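Local coordinates for protein tyrocidine synthase 2 (PDB 6TA8) that is a modular synthase, represented here by a condensation domain carrying the HHxxxDG signature of that family, at residues 41-45 with 162-166; 56-60 with 167-172; 208-213 with 362-368; 303-307 with 319-324. One frame throughout, in Å; residues are numbered along the deposited sequence.

Contact 1. Residues 41-45 with 162-166; sequences QKWFF and IHHLV
The HHxxxDG signature of condensation domains, running here from H163 to G169, leaves strand 155-163 and turns against helix 39-46, where L165 fits among Q41, F44 and F45. Both its methyls touch F44: CD1 lies 3.8 Å from F45 CZ and 4.0 Å from F44 CE2, whereas CD2 is 3.8 Å from Q41 CG and 3.9 Å from F44 CD2. Beside this apolar patch Q41 NE2 donates to L165 O at 3.2 Å. The bond is straight (162° at the hydrogen); the donor approaches nearly in line with the L165 C=O, and L165 O lies in the plane of the Q41 amide, whose OE1 is bonded to T38 N. With CG anti to the backbone N (chi1 171°), the F44 ring is carried forward to H163. There F44 CZ comes 3.8 Å from H163 CE1, near the imidazole plane, and the two rings stand nearly perpendicular at 89°. H163 ND1 accepts from L165 N at 3.3 Å, and its NE2 is bonded to R52 O. Both imidazole nitrogens are therefore engaged, which should fix the rotation of H163; the Q41 amide, held at both ends, ties the L165 carbonyl to the helix.

Contact 2. Residues 56-60 with 167-172; sequences NQAVM and VDGVSW
W172, in the first turn of helix 169-187, lays its indole against Q57 and V59 of strand 56-63, a helix-on-sheet contact where the HHxxxDG motif runs into the helix. The strand alternation is plain: Q57 and V59 send CB toward the helix, whereas A58 turns away. With W172 CG beside its backbone N, anti to the carbonyl carbon (chi1 -81°), the indole swings across to the strand. NE1 and CD1 face the side-chain oxygen of Q57, CZ2 lies against the backbone carbonyl of the same residue (W172 CZ2 to Q57 O 3.1 Å), and CE3 and CZ3 meet V59. The valine uses both methyls. CG1 sits over one face, 4.2 Å from the centroid of the six-membered ring, a CH-pi contact displaced toward the rim; CG2, in the crowded position between backbone N and carbonyl carbon, is 3.6 Å from W172 CZ3. The extended Q57 chain crosses the indole obliquely and brings OE1 to its NE1 edge, the amide and ring planes 45° apart. W172 NE1 gives Q57 OE1 a weak hydrogen bond, 3.1 Å long and bent to 133°, with the oxygen in the indole plane. Nearer the backbone, Q57 CB is 3.5 Å from W172 NE1. The start of the helix is secured separately by D168 at the N-cap, whose OD2 faces R307 and F323. Its other oxygen, OD1, takes the capping bond from S171 N at 3.0 Å, nearly in line with the C-O bond.

Contact 3. Residues 208-213 with 362-368; sequences LQKYAD and ILRTLTT
Two helix ends meet here, A212, the last residue of helix 201-212, and D213 just after it with L366 to T368 just beyond helix 359-365, in a peripheral part of the condensation-domain fold; the centre of the contact is about 22 Å from the centre of the chain. The contact is apolar on one side and polar on the other. A212 CB points into the notch between I362 CG2 and L366 CB, 3.6 Å from each. L208 extends this patch, its CD1 lying 3.8 Å from I362 CD1 and its CG 3.9 Å from L366 CD1; P39 of helix 39-46 touches L208, I362 and L366 as well. On the polar side, the chain of Q209 leaves with CG anti to the backbone N and then bends at chi2 (61°), which turns its amide toward D213 and L366 O. Q209 NE2 donates to L366 O at 3.1 Å and also to D213 OD2, which it meets from above the carboxylate plane. The glutamine thus links both helix ends and steadies the aspartate, whose other oxygen grips the second segment twice. D213 OD1 receives T368 OG1 from above the carboxylate plane at 3.0 Å, and offers its syn lone pair to T368 N, also at 3.0 Å, in a bond of 163°.

Contact 4. Residues 303-307 with 319-324; sequences EGHGR and TIGWFT
The guanidinium of R307 lies on a face of F323, and the side chain can be followed atom by atom across the ring. From CB, a chi1 of -68° sets CG anti to the carbonyl carbon, and CG lands 3.7 Å from F323 CD2. The chain then runs extended to NE, which sits over the rim of the same ring face and makes a weak hydrogen bond to V316 O. CZ is 3.6 Å from F323 CD1; the guanidinium and ring planes differ by 27° with centres 4.2 Å apart, an off-centre cation-pi stack. At the tip the two nitrogens diverge. NH1 forms a salt bridge with D168 OD2, while NH2 donates to T319 O at 2.7 Å, near the guanidinium plane and at 159°, and is also bonded to S171 OG. Just before the arginine, G306 has positive phi and brings its CA within 3.2 Å of F323 O, a CA-H...O contact, and one water donates to both G306 O and F323 O. The stack and the bonds together fix the guanidinium. The segments form the two ends of the connection between antiparallel strands 297-304 and 325-332, and supply an Asp-Arg salt bridge that holds the HHxxxDG loop, as known in condensation domains.

Overall arrangement
Contacts 1, 2 and 4 form a compact central group, their centres 11 to 12 Å apart, whereas the centre of contact 3 stands 16 to 26 Å from theirs. Contacts 1 and 2 alternate along the chain and share the HHxxxDG loop: strands 56-63 and 155-163 are sheet neighbours, joined by the I162 O to Q57 N bond. Contact 4 lies at the end of strand 297-304 of the second sheet and in the loop after it, about 130 residues further on, and reaches both through W322, which packs on L165 and stacks on H164, and through R307 at D168. Its segments fall between the two of contact 3, which touches contact 1 where K42 packs on T365 and L366. Earlier and later parts of the domain thus converge on the signature loop.

Contact 1. Residues 41-45 with 162-166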
loop_
_atom_site.group_PDB
_atom_site.type_symbol
_atom_site.label_atom_id
_atom_site.label_comp_id
_atom_site.label_asym_id
_atom_site.label_seq_id
_atom_site.Cartn_x
_atom_site.Cartn_y
_atom_site.Cartn_z
ATOM N N GLN A 41 6.315 2.511 10.213
ATOM C CA GLN A 41 5.516 2.558 11.430
ATOM C C GLN A 41 5.786 3.834 12.217
ATOM O O GLN A 41 4.857 4.429 12.777
ATOM C CB GLN A 41 5.794 1.324 12.288
ATOM C CG GLN A 41 5.156 0.051 11.756
ATOM C CD GLN A 41 5.603 -1.183 12.513
ATOM O OE1 GLN A 41 6.690 -1.211 13.090
ATOM N NE2 GLN A 41 4.765 -2.213 12.513
ATOM N N LYS A 42 7.048 4.267 12.266
ATOM C CA LYS A 42 7.374 5.538 12.908
ATOM C C LYS A 42 6.726 6.704 12.174
ATOM O O LYS A 42 6.266 7.665 12.802
ATOM C CB LYS A 42 8.891 5.724 12.965
ATOM C CG LYS A 42 9.542 5.255 14.254
ATOM C CD LYS A 42 10.947 5.824 14.385
ATOM C CE LYS A 42 11.548 5.529 15.749
ATOM N NZ LYS A 42 11.893 4.088 15.903
ATOM N N TRP A 43 6.687 6.638 10.841
ATOM C CA TRP A 43 6.070 7.702 10.057
ATOM C C TRP A 43 4.577 7.814 10.338
ATOM O O TRP A 43 4.014 8.913 10.273
ATOM C CB TRP A 43 6.322 7.456 8.568
ATOM C CG TRP A 43 5.474 8.282 7.651
ATOM C CD1 TRP A 43 5.758 9.528 7.175
ATOM C CD2 TRP A 43 4.209 7.916 7.088
ATOM N NE1 TRP A 43 4.745 9.964 6.354
ATOM C CE2 TRP A 43 3.781 8.992 6.285
ATOM C CE3 TRP A 43 3.392 6.785 7.190
ATOM C CZ2 TRP A 43 2.575 8.971 5.588
ATOM C CZ3 TRP A 43 2.196 6.766 6.495
ATOM C CH2 TRP A 43 1.799 7.851 5.705
ATOM N N PHE A 44 3.922 6.695 10.654
ATOM C CA PHE A 44 2.490 6.729 10.939
ATOM C C PHE A 44 2.203 7.455 12.248
ATOM O O PHE A 44 1.253 8.241 12.334
ATOM C CB PHE A 44 1.933 5.305 10.976
ATOM C CG PHE A 44 0.516 5.217 11.472
ATOM C CD1 PHE A 44 -0.546 5.496 10.628
ATOM C CD2 PHE A 44 0.246 4.846 12.780
ATOM C CE1 PHE A 44 -1.850 5.413 11.081
ATOM C CE2 PHE A 44 -1.055 4.763 13.240
ATOM C CZ PHE A 44 -2.105 5.046 12.388
ATOM N N PHE A 45 3.015 7.207 13.279
ATOM C CA PHE A 45 2.789 7.841 14.572
ATOM C C PHE A 45 3.247 9.293 14.590
ATOM O O PHE A 45 2.639 10.120 15.278
ATOM C CB PHE A 45 3.499 7.052 15.673
ATOM C CG PHE A 45 2.859 5.728 15.972
ATOM C CD1 PHE A 45 1.637 5.667 16.621
ATOM C CD2 PHE A 45 3.475 4.545 15.601
ATOM C CE1 PHE A 45 1.042 4.452 16.894
ATOM C CE2 PHE A 45 2.885 3.327 15.872
ATOM C CZ PHE A 45 1.667 3.281 16.520
ATOM N N ILE A 162 -8.272 -5.003 8.321
ATOM C CA ILE A 162 -7.091 -5.085 9.171
ATOM C C ILE A 162 -6.428 -3.717 9.214
ATOM O O ILE A 162 -6.298 -3.049 8.183
ATOM C CB ILE A 162 -6.092 -6.149 8.666
ATOM C CG1 ILE A 162 -6.799 -7.484 8.424
ATOM C CG2 ILE A 162 -4.956 -6.328 9.657
ATOM C CD1 ILE A 162 -5.892 -8.555 7.875
ATOM N N HIS A 163 -6.010 -3.303 10.409
ATOM C CA HIS A 163 -5.297 -2.042 10.557
ATOM C C HIS A 163 -4.019 -2.058 9.726
ATOM O O HIS A 163 -3.310 -3.065 9.665
ATOM C CB HIS A 163 -4.969 -1.788 12.028
ATOM C CG HIS A 163 -4.664 -0.357 12.340
ATOM N ND1 HIS A 163 -3.405 0.186 12.194
ATOM C CD2 HIS A 163 -5.456 0.646 12.793
ATOM C CE1 HIS A 163 -3.435 1.460 12.542
ATOM N NE2 HIS A 163 -4.666 1.765 12.910
ATOM N N HIS A 164 -3.727 -0.924 9.086
ATOM C CA HIS A 164 -2.613 -0.834 8.149
ATOM C C HIS A 164 -1.252 -1.025 8.809
ATOM O O HIS A 164 -0.252 -1.149 8.094
ATOM C CB HIS A 164 -2.649 0.516 7.432
ATOM C CG HIS A 164 -1.983 0.509 6.091
ATOM N ND1 HIS A 164 -1.127 -0.494 5.688
ATOM C CD2 HIS A 164 -2.048 1.384 5.060
ATOM C CE1 HIS A 164 -0.696 -0.238 4.467
ATOM N NE2 HIS A 164 -1.239 0.896 4.063
ATOM N N LEU A 165 -1.187 -1.059 10.140
ATOM C CA LEU A 165 0.094 -1.150 10.827
ATOM C C LEU A 165 0.729 -2.533 10.739
ATOM O O LEU A 165 1.883 -2.684 11.155
ATOM C CB LEU A 165 -0.074 -0.760 12.297
ATOM C CG LEU A 165 0.123 0.715 12.645
ATOM C CD1 LEU A 165 -0.225 0.964 14.105
ATOM C CD2 LEU A 165 1.551 1.151 12.348
ATOM N N VAL A 166 0.023 -3.535 10.214
ATOM C CA VAL A 166 0.524 -4.906 10.230
ATOM C C VAL A 166 0.305 -5.594 8.887
ATOM O O VAL A 166 0.506 -6.808 8.767
ATOM C CB VAL A 166 -0.135 -5.719 11.361
ATOM C CG1 VAL A 166 0.373 -5.264 12.721
ATOM C CG2 VAL A 166 -1.651 -5.603 11.285
#

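Contact 2. Residues 56-60 with 167-172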
loop_
_atom_site.group_PDB
_atom_site.type_symbol
_atom_site.label_atom_id
_atom_site.label_comp_id
_atom_site.label_asym_id
_atom_site.label_seq_id
_atom_site.Cartn_x
_atom_site.Cartn_y
_atom_site.Cartn_z
ATOM N N ASN A 56 -7.136 1.672 8.029
ATOM C CA ASN A 56 -7.007 0.253 7.734
ATOM C C ASN A 56 -6.914 0.007 6.231
ATOM O O ASN A 56 -6.965 0.928 5.413
ATOM C CB ASN A 56 -8.194 -0.527 8.313
ATOM C CG ASN A 56 -8.677 0.033 9.635
ATOM O OD1 ASN A 56 -7.886 0.502 10.454
ATOM N ND2 ASN A 56 -9.985 -0.016 9.853
ATOM N N GLN A 57 -6.758 -1.270 5.891
ATOM C CA GLN A 57 -6.948 -1.794 4.547
ATOM C C GLN A 57 -7.904 -2.971 4.649
ATOM O O GLN A 57 -7.843 -3.744 5.610
ATOM C CB GLN A 57 -5.620 -2.235 3.911
ATOM C CG GLN A 57 -4.764 -1.092 3.389
ATOM C CD GLN A 57 -3.490 -1.575 2.724
ATOM O OE1 GLN A 57 -3.051 -2.705 2.943
ATOM N NE2 GLN A 57 -2.888 -0.718 1.906
ATOM N N ALA A 58 -8.795 -3.107 3.669
ATOM C CA ALA A 58 -9.828 -4.128 3.751
ATOM C C ALA A 58 -10.172 -4.641 2.362
ATOM O O ALA A 58 -10.007 -3.936 1.362
ATOM C CB ALA A 58 -11.088 -3.591 4.442
ATOM N N VAL A 59 -10.649 -5.886 2.316
ATOM C CA VAL A 59 -11.147 -6.504 1.096
ATOM C C VAL A 59 -12.490 -7.151 1.402
ATOM O O VAL A 59 -12.744 -7.606 2.522
ATOM C CB VAL A 59 -10.158 -7.542 0.512
ATOM C CG1 VAL A 59 -8.816 -6.895 0.197
ATOM C CG2 VAL A 59 -9.976 -8.721 1.463
ATOM N N MET A 60 -13.361 -7.181 0.397
ATOM C CA MET A 60 -14.682 -7.787 0.508
ATOM C C MET A 60 -14.749 -8.970 -0.445
ATOM O O MET A 60 -14.653 -8.793 -1.664
ATOM C CB MET A 60 -15.783 -6.769 0.195
ATOM C CG MET A 60 -17.199 -7.320 0.286
ATOM S SD MET A 60 -17.815 -7.438 1.977
ATOM C CE MET A 60 -18.032 -5.707 2.382
ATOM N N VAL A 167 -0.109 -4.837 7.868
ATOM C CA VAL A 167 -0.393 -5.397 6.551
ATOM C C VAL A 167 0.001 -4.393 5.478
ATOM O O VAL A 167 0.035 -3.182 5.709
ATOM C CB VAL A 167 -1.884 -5.779 6.376
ATOM C CG1 VAL A 167 -2.200 -7.090 7.082
ATOM C CG2 VAL A 167 -2.781 -4.658 6.873
ATOM N N ASP A 168 0.293 -4.910 4.288
ATOM C CA ASP A 168 0.507 -4.088 3.104
ATOM C C ASP A 168 0.016 -4.871 1.889
ATOM O O ASP A 168 -0.631 -5.913 2.024
ATOM C CB ASP A 168 1.976 -3.657 2.987
ATOM C CG ASP A 168 2.939 -4.832 2.926
ATOM O OD1 ASP A 168 2.493 -5.996 2.979
ATOM O OD2 ASP A 168 4.159 -4.584 2.825
ATOM N N GLY A 169 0.335 -4.367 0.695
ATOM C CA GLY A 169 -0.186 -4.976 -0.521
ATOM C C GLY A 169 0.243 -6.422 -0.692
ATOM O O GLY A 169 -0.575 -7.294 -0.994
ATOM N N VAL A 170 1.537 -6.695 -0.504
ATOM C CA VAL A 170 2.036 -8.058 -0.663
ATOM C C VAL A 170 1.460 -8.967 0.415
ATOM O O VAL A 170 1.163 -10.142 0.162
ATOM C CB VAL A 170 3.576 -8.067 -0.655
ATOM C CG1 VAL A 170 4.106 -9.492 -0.715
ATOM C CG2 VAL A 170 4.118 -7.247 -1.814
ATOM N N SER A 171 1.283 -8.441 1.631
ATOM C CA SER A 171 0.713 -9.241 2.711
ATOM C C SER A 171 -0.698 -9.711 2.384
ATOM O O SER A 171 -1.103 -10.798 2.810
ATOM C CB SER A 171 0.714 -8.441 4.015
ATOM O OG SER A 171 2.029 -8.063 4.388
ATOM N N TRP A 172 -1.457 -8.914 1.629
ATOM C CA TRP A 172 -2.811 -9.319 1.265
ATOM C C TRP A 172 -2.803 -10.484 0.284
ATOM O O TRP A 172 -3.706 -11.328 0.322
ATOM C CB TRP A 172 -3.576 -8.132 0.680
ATOM C CG TRP A 172 -4.142 -7.219 1.724
ATOM C CD1 TRP A 172 -3.693 -5.975 2.058
ATOM C CD2 TRP A 172 -5.264 -7.481 2.575
ATOM N NE1 TRP A 172 -4.466 -5.445 3.064
ATOM C CE2 TRP A 172 -5.438 -6.352 3.399
ATOM C CE3 TRP A 172 -6.139 -8.563 2.721
ATOM C CZ2 TRP A 172 -6.448 -6.272 4.353
ATOM C CZ3 TRP A 172 -7.142 -8.482 3.667
ATOM C CH2 TRP A 172 -7.290 -7.345 4.472
#

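Contact 3. Residues 208-213 with 362-368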
loop_
_atom_site.group_PDB
_atom_site.type_symbol
_atom_site.label_atom_id
_atom_site.label_comp_id
_atom_site.label_asym_id
_atom_site.label_seq_id
_atom_site.Cartn_x
_atom_site.Cartn_y
_atom_site.Cartn_z
ATOM N N LEU A 208 16.654 -4.901 10.809
ATOM C CA LEU A 208 16.577 -3.592 10.170
ATOM C C LEU A 208 17.408 -2.553 10.911
ATOM O O LEU A 208 17.944 -1.631 10.284
ATOM C CB LEU A 208 15.119 -3.143 10.079
ATOM C CG LEU A 208 14.774 -2.091 9.026
ATOM C CD1 LEU A 208 15.156 -2.567 7.635
ATOM C CD2 LEU A 208 13.295 -1.765 9.088
ATOM N N GLN A 209 17.531 -2.681 12.233
ATOM C CA GLN A 209 18.346 -1.737 12.990
ATOM C C GLN A 209 19.832 -2.005 12.782
ATOM O O GLN A 209 20.635 -1.067 12.726
ATOM C CB GLN A 209 17.984 -1.802 14.474
ATOM C CG GLN A 209 18.770 -0.838 15.351
ATOM C CD GLN A 209 18.558 0.613 14.964
ATOM O OE1 GLN A 209 17.430 1.052 14.738
ATOM N NE2 GLN A 209 19.647 1.368 14.887
ATOM N N LYS A 210 20.217 -3.279 12.667
ATOM C CA LYS A 210 21.610 -3.606 12.381
ATOM C C LYS A 210 22.014 -3.113 10.998
ATOM O O LYS A 210 23.097 -2.540 10.827
ATOM C CB LYS A 210 21.831 -5.113 12.500
ATOM C CG LYS A 210 21.634 -5.664 13.903
ATOM C CD LYS A 210 21.737 -7.180 13.914
ATOM C CE LYS A 210 21.591 -7.736 15.321
ATOM N NZ LYS A 210 21.593 -9.224 15.331
ATOM N N TYR A 211 21.156 -3.326 9.997
ATOM C CA TYR A 211 21.420 -2.795 8.666
ATOM C C TYR A 211 21.374 -1.273 8.655
ATOM O O TYR A 211 22.014 -0.640 7.808
ATOM C CB TYR A 211 20.415 -3.373 7.668
ATOM C CG TYR A 211 20.523 -2.806 6.271
ATOM C CD1 TYR A 211 21.526 -3.223 5.406
ATOM C CD2 TYR A 211 19.615 -1.861 5.814
ATOM C CE1 TYR A 211 21.626 -2.708 4.127
ATOM C CE2 TYR A 211 19.706 -1.340 4.538
ATOM C CZ TYR A 211 20.712 -1.768 3.699
ATOM O OH TYR A 211 20.805 -1.252 2.427
ATOM N N ALA A 212 20.627 -0.670 9.584
ATOM C CA ALA A 212 20.583 0.785 9.672
ATOM C C ALA A 212 21.938 1.356 10.069
ATOM O O ALA A 212 22.358 2.396 9.549
ATOM C CB ALA A 212 19.509 1.219 10.669
ATOM N N ASP A 213 22.635 0.690 10.988
ATOM C CA ASP A 213 23.947 1.125 11.444
ATOM C C ASP A 213 25.082 0.448 10.689
ATOM O O ASP A 213 26.249 0.628 11.051
ATOM C CB ASP A 213 24.090 0.875 12.946
ATOM C CG ASP A 213 23.220 1.801 13.772
ATOM O OD1 ASP A 213 23.132 2.998 13.425
ATOM O OD2 ASP A 213 22.622 1.334 14.764
ATOM N N ILE A 362 15.184 4.813 6.295
ATOM C CA ILE A 362 15.999 4.172 7.322
ATOM C C ILE A 362 17.061 5.137 7.825
ATOM O O ILE A 362 17.422 5.121 9.008
ATOM C CB ILE A 362 16.627 2.872 6.781
ATOM C CG1 ILE A 362 15.544 1.909 6.297
ATOM C CG2 ILE A 362 17.474 2.195 7.843
ATOM C CD1 ILE A 362 16.091 0.590 5.794
ATOM N N LEU A 363 17.563 6.005 6.944
ATOM C CA LEU A 363 18.610 6.946 7.322
ATOM C C LEU A 363 18.094 8.083 8.194
ATOM O O LEU A 363 18.884 8.696 8.919
ATOM C CB LEU A 363 19.278 7.518 6.068
ATOM C CG LEU A 363 20.288 6.620 5.349
ATOM C CD1 LEU A 363 20.595 7.157 3.957
ATOM C CD2 LEU A 363 21.564 6.479 6.165
ATOM N N ARG A 364 16.795 8.383 8.145
ATOM C CA ARG A 364 16.236 9.479 8.927
ATOM C C ARG A 364 15.463 9.017 10.155
ATOM O O ARG A 364 15.063 9.859 10.965
ATOM C CB ARG A 364 15.318 10.348 8.056
ATOM C CG ARG A 364 14.130 9.614 7.470
ATOM C CD ARG A 364 13.133 10.581 6.850
ATOM N NE ARG A 364 12.515 11.451 7.845
ATOM C CZ ARG A 364 11.389 11.164 8.491
ATOM N NH1 ARG A 364 10.756 10.024 8.255
ATOM N NH2 ARG A 364 10.897 12.017 9.380
ATOM N N THR A 365 15.245 7.715 10.318
ATOM C CA THR A 365 14.464 7.203 11.436
ATOM C C THR A 365 15.200 6.190 12.299
ATOM O O THR A 365 14.866 6.057 13.478
ATOM C CB THR A 365 13.162 6.558 10.932
ATOM O OG1 THR A 365 13.453 5.680 9.838
ATOM C CG2 THR A 365 12.179 7.624 10.475
ATOM N N LEU A 366 16.189 5.478 11.754
ATOM C CA LEU A 366 16.857 4.411 12.486
ATOM C C LEU A 366 18.363 4.578 12.620
ATOM O O LEU A 366 18.938 4.026 13.564
ATOM C CB LEU A 366 16.581 3.051 11.822
ATOM C CG LEU A 366 15.119 2.643 11.638
ATOM C CD1 LEU A 366 15.037 1.261 11.009
ATOM C CD2 LEU A 366 14.373 2.681 12.963
ATOM N N THR A 367 19.015 5.306 11.717
ATOM C CA THR A 367 20.468 5.421 11.756
ATOM C C THR A 367 20.909 6.222 12.976
ATOM O O THR A 367 20.416 7.327 13.220
ATOM C CB THR A 367 20.984 6.078 10.476
ATOM O OG1 THR A 367 20.612 5.278 9.347
ATOM C CG2 THR A 367 22.499 6.207 10.517
ATOM N N THR A 368 21.848 5.662 13.738
ATOM C CA THR A 368 22.319 6.247 14.992
ATOM C C THR A 368 23.662 6.947 14.835
ATOM O O THR A 368 24.549 6.790 15.679
ATOM C CB THR A 368 22.410 5.172 16.072
ATOM O OG1 THR A 368 23.649 4.463 15.936
ATOM C CG2 THR A 368 21.257 4.188 15.944
#

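Contact 4. Residues 303-307 with 319-324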
loop_
_atom_site.group_PDB
_atom_site.type_symbol
_atom_site.label_atom_id
_atom_site.label_comp_id
_atom_site.label_asym_id
_atom_site.label_seq_id
_atom_site.Cartn_x
_atom_site.Cartn_y
_atom_site.Cartn_z
ATOM N N GLU A 303 6.212 4.543 -3.576
ATOM C CA GLU A 303 6.207 3.500 -2.560
ATOM C C GLU A 303 6.645 2.175 -3.170
ATOM O O GLU A 303 6.202 1.806 -4.261
ATOM C CB GLU A 303 4.820 3.353 -1.931
ATOM C CG GLU A 303 4.288 4.632 -1.297
ATOM C CD GLU A 303 2.963 4.426 -0.587
ATOM O OE1 GLU A 303 2.322 3.377 -0.807
ATOM O OE2 GLU A 303 2.565 5.315 0.196
ATOM N N GLY A 304 7.523 1.464 -2.455
ATOM C CA GLY A 304 7.997 0.167 -2.877
ATOM C C GLY A 304 7.619 -0.908 -1.870
ATOM O O GLY A 304 7.166 -0.624 -0.754
ATOM N N HIS A 305 7.815 -2.164 -2.282
ATOM C CA HIS A 305 7.456 -3.289 -1.423
ATOM C C HIS A 305 8.269 -3.295 -0.136
ATOM O O HIS A 305 7.767 -3.715 0.912
ATOM C CB HIS A 305 7.640 -4.608 -2.174
ATOM C CG HIS A 305 6.636 -4.831 -3.260
ATOM N ND1 HIS A 305 6.545 -6.016 -3.958
ATOM C CD2 HIS A 305 5.676 -4.021 -3.769
ATOM C CE1 HIS A 305 5.575 -5.926 -4.850
ATOM N NE2 HIS A 305 5.032 -4.727 -4.756
ATOM N N GLY A 306 9.519 -2.837 -0.194
ATOM C CA GLY A 306 10.352 -2.752 0.988
ATOM C C GLY A 306 10.892 -4.065 1.499
ATOM O O GLY A 306 11.493 -4.091 2.577
ATOM N N ARG A 307 10.695 -5.158 0.770
ATOM C CA ARG A 307 11.224 -6.466 1.157
ATOM C C ARG A 307 12.557 -6.738 0.471
ATOM O O ARG A 307 12.746 -7.757 -0.194
ATOM C CB ARG A 307 10.207 -7.556 0.842
ATOM C CG ARG A 307 8.950 -7.499 1.705
ATOM C CD ARG A 307 7.844 -8.379 1.139
ATOM N NE ARG A 307 6.884 -8.794 2.161
ATOM C CZ ARG A 307 5.782 -8.119 2.471
ATOM N NH1 ARG A 307 5.493 -6.990 1.839
ATOM N NH2 ARG A 307 4.966 -8.574 3.413
ATOM N N THR A 319 6.047 -13.543 4.789
ATOM C CA THR A 319 5.897 -12.747 5.999
ATOM C C THR A 319 4.862 -11.651 5.778
ATOM O O THR A 319 4.908 -10.936 4.772
ATOM C CB THR A 319 7.235 -12.132 6.412
ATOM O OG1 THR A 319 8.160 -13.175 6.747
ATOM C CG2 THR A 319 7.056 -11.218 7.616
ATOM N N ILE A 320 3.930 -11.525 6.719
ATOM C CA ILE A 320 2.882 -10.514 6.667
ATOM C C ILE A 320 3.284 -9.357 7.571
ATOM O O ILE A 320 3.707 -9.568 8.714
ATOM C CB ILE A 320 1.523 -11.103 7.080
ATOM C CG1 ILE A 320 0.989 -12.012 5.971
ATOM C CG2 ILE A 320 0.523 -10.001 7.406
ATOM C CD1 ILE A 320 -0.391 -12.554 6.238
ATOM N N GLY A 321 3.168 -8.139 7.056
ATOM C CA GLY A 321 3.551 -6.965 7.815
ATOM C C GLY A 321 3.439 -5.735 6.947
ATOM O O GLY A 321 3.055 -5.804 5.776
ATOM N N TRP A 322 3.774 -4.593 7.545
ATOM C CA TRP A 322 3.794 -3.312 6.839
ATOM C C TRP A 322 5.243 -3.020 6.459
ATOM O O TRP A 322 5.997 -2.418 7.223
ATOM C CB TRP A 322 3.192 -2.201 7.692
ATOM C CG TRP A 322 2.811 -0.985 6.897
ATOM C CD1 TRP A 322 2.783 -0.872 5.537
ATOM C CD2 TRP A 322 2.408 0.291 7.413
ATOM N NE1 TRP A 322 2.386 0.392 5.174
ATOM C CE2 TRP A 322 2.148 1.125 6.307
ATOM C CE3 TRP A 322 2.237 0.807 8.701
ATOM C CZ2 TRP A 322 1.729 2.446 6.451
ATOM C CZ3 TRP A 322 1.820 2.120 8.841
ATOM C CH2 TRP A 322 1.573 2.923 7.723
ATOM N N PHE A 323 5.628 -3.456 5.260
ATOM C CA PHE A 323 6.990 -3.317 4.767
ATOM C C PHE A 323 7.160 -2.127 3.829
ATOM O O PHE A 323 8.221 -1.988 3.214
ATOM C CB PHE A 323 7.425 -4.598 4.051
ATOM C CG PHE A 323 7.672 -5.760 4.971
ATOM C CD1 PHE A 323 6.617 -6.414 5.587
ATOM C CD2 PHE A 323 8.961 -6.206 5.209
ATOM C CE1 PHE A 323 6.846 -7.486 6.431
ATOM C CE2 PHE A 323 9.196 -7.277 6.049
ATOM C CZ PHE A 323 8.138 -7.917 6.662
ATOM N N THR A 324 6.145 -1.272 3.712
ATOM C CA THR A 324 6.161 -0.200 2.723
ATOM C C THR A 324 7.360 0.719 2.921
ATOM O O THR A 324 7.633 1.179 4.033
ATOM C CB THR A 324 4.861 0.603 2.804
ATOM O OG1 THR A 324 3.776 -0.191 2.309
ATOM C CG2 THR A 324 4.961 1.881 1.981
HETATM O O HOH W 1 1.301 1.823 2.003
HETATM O O HOH W 2 11.106 -2.316 4.678
#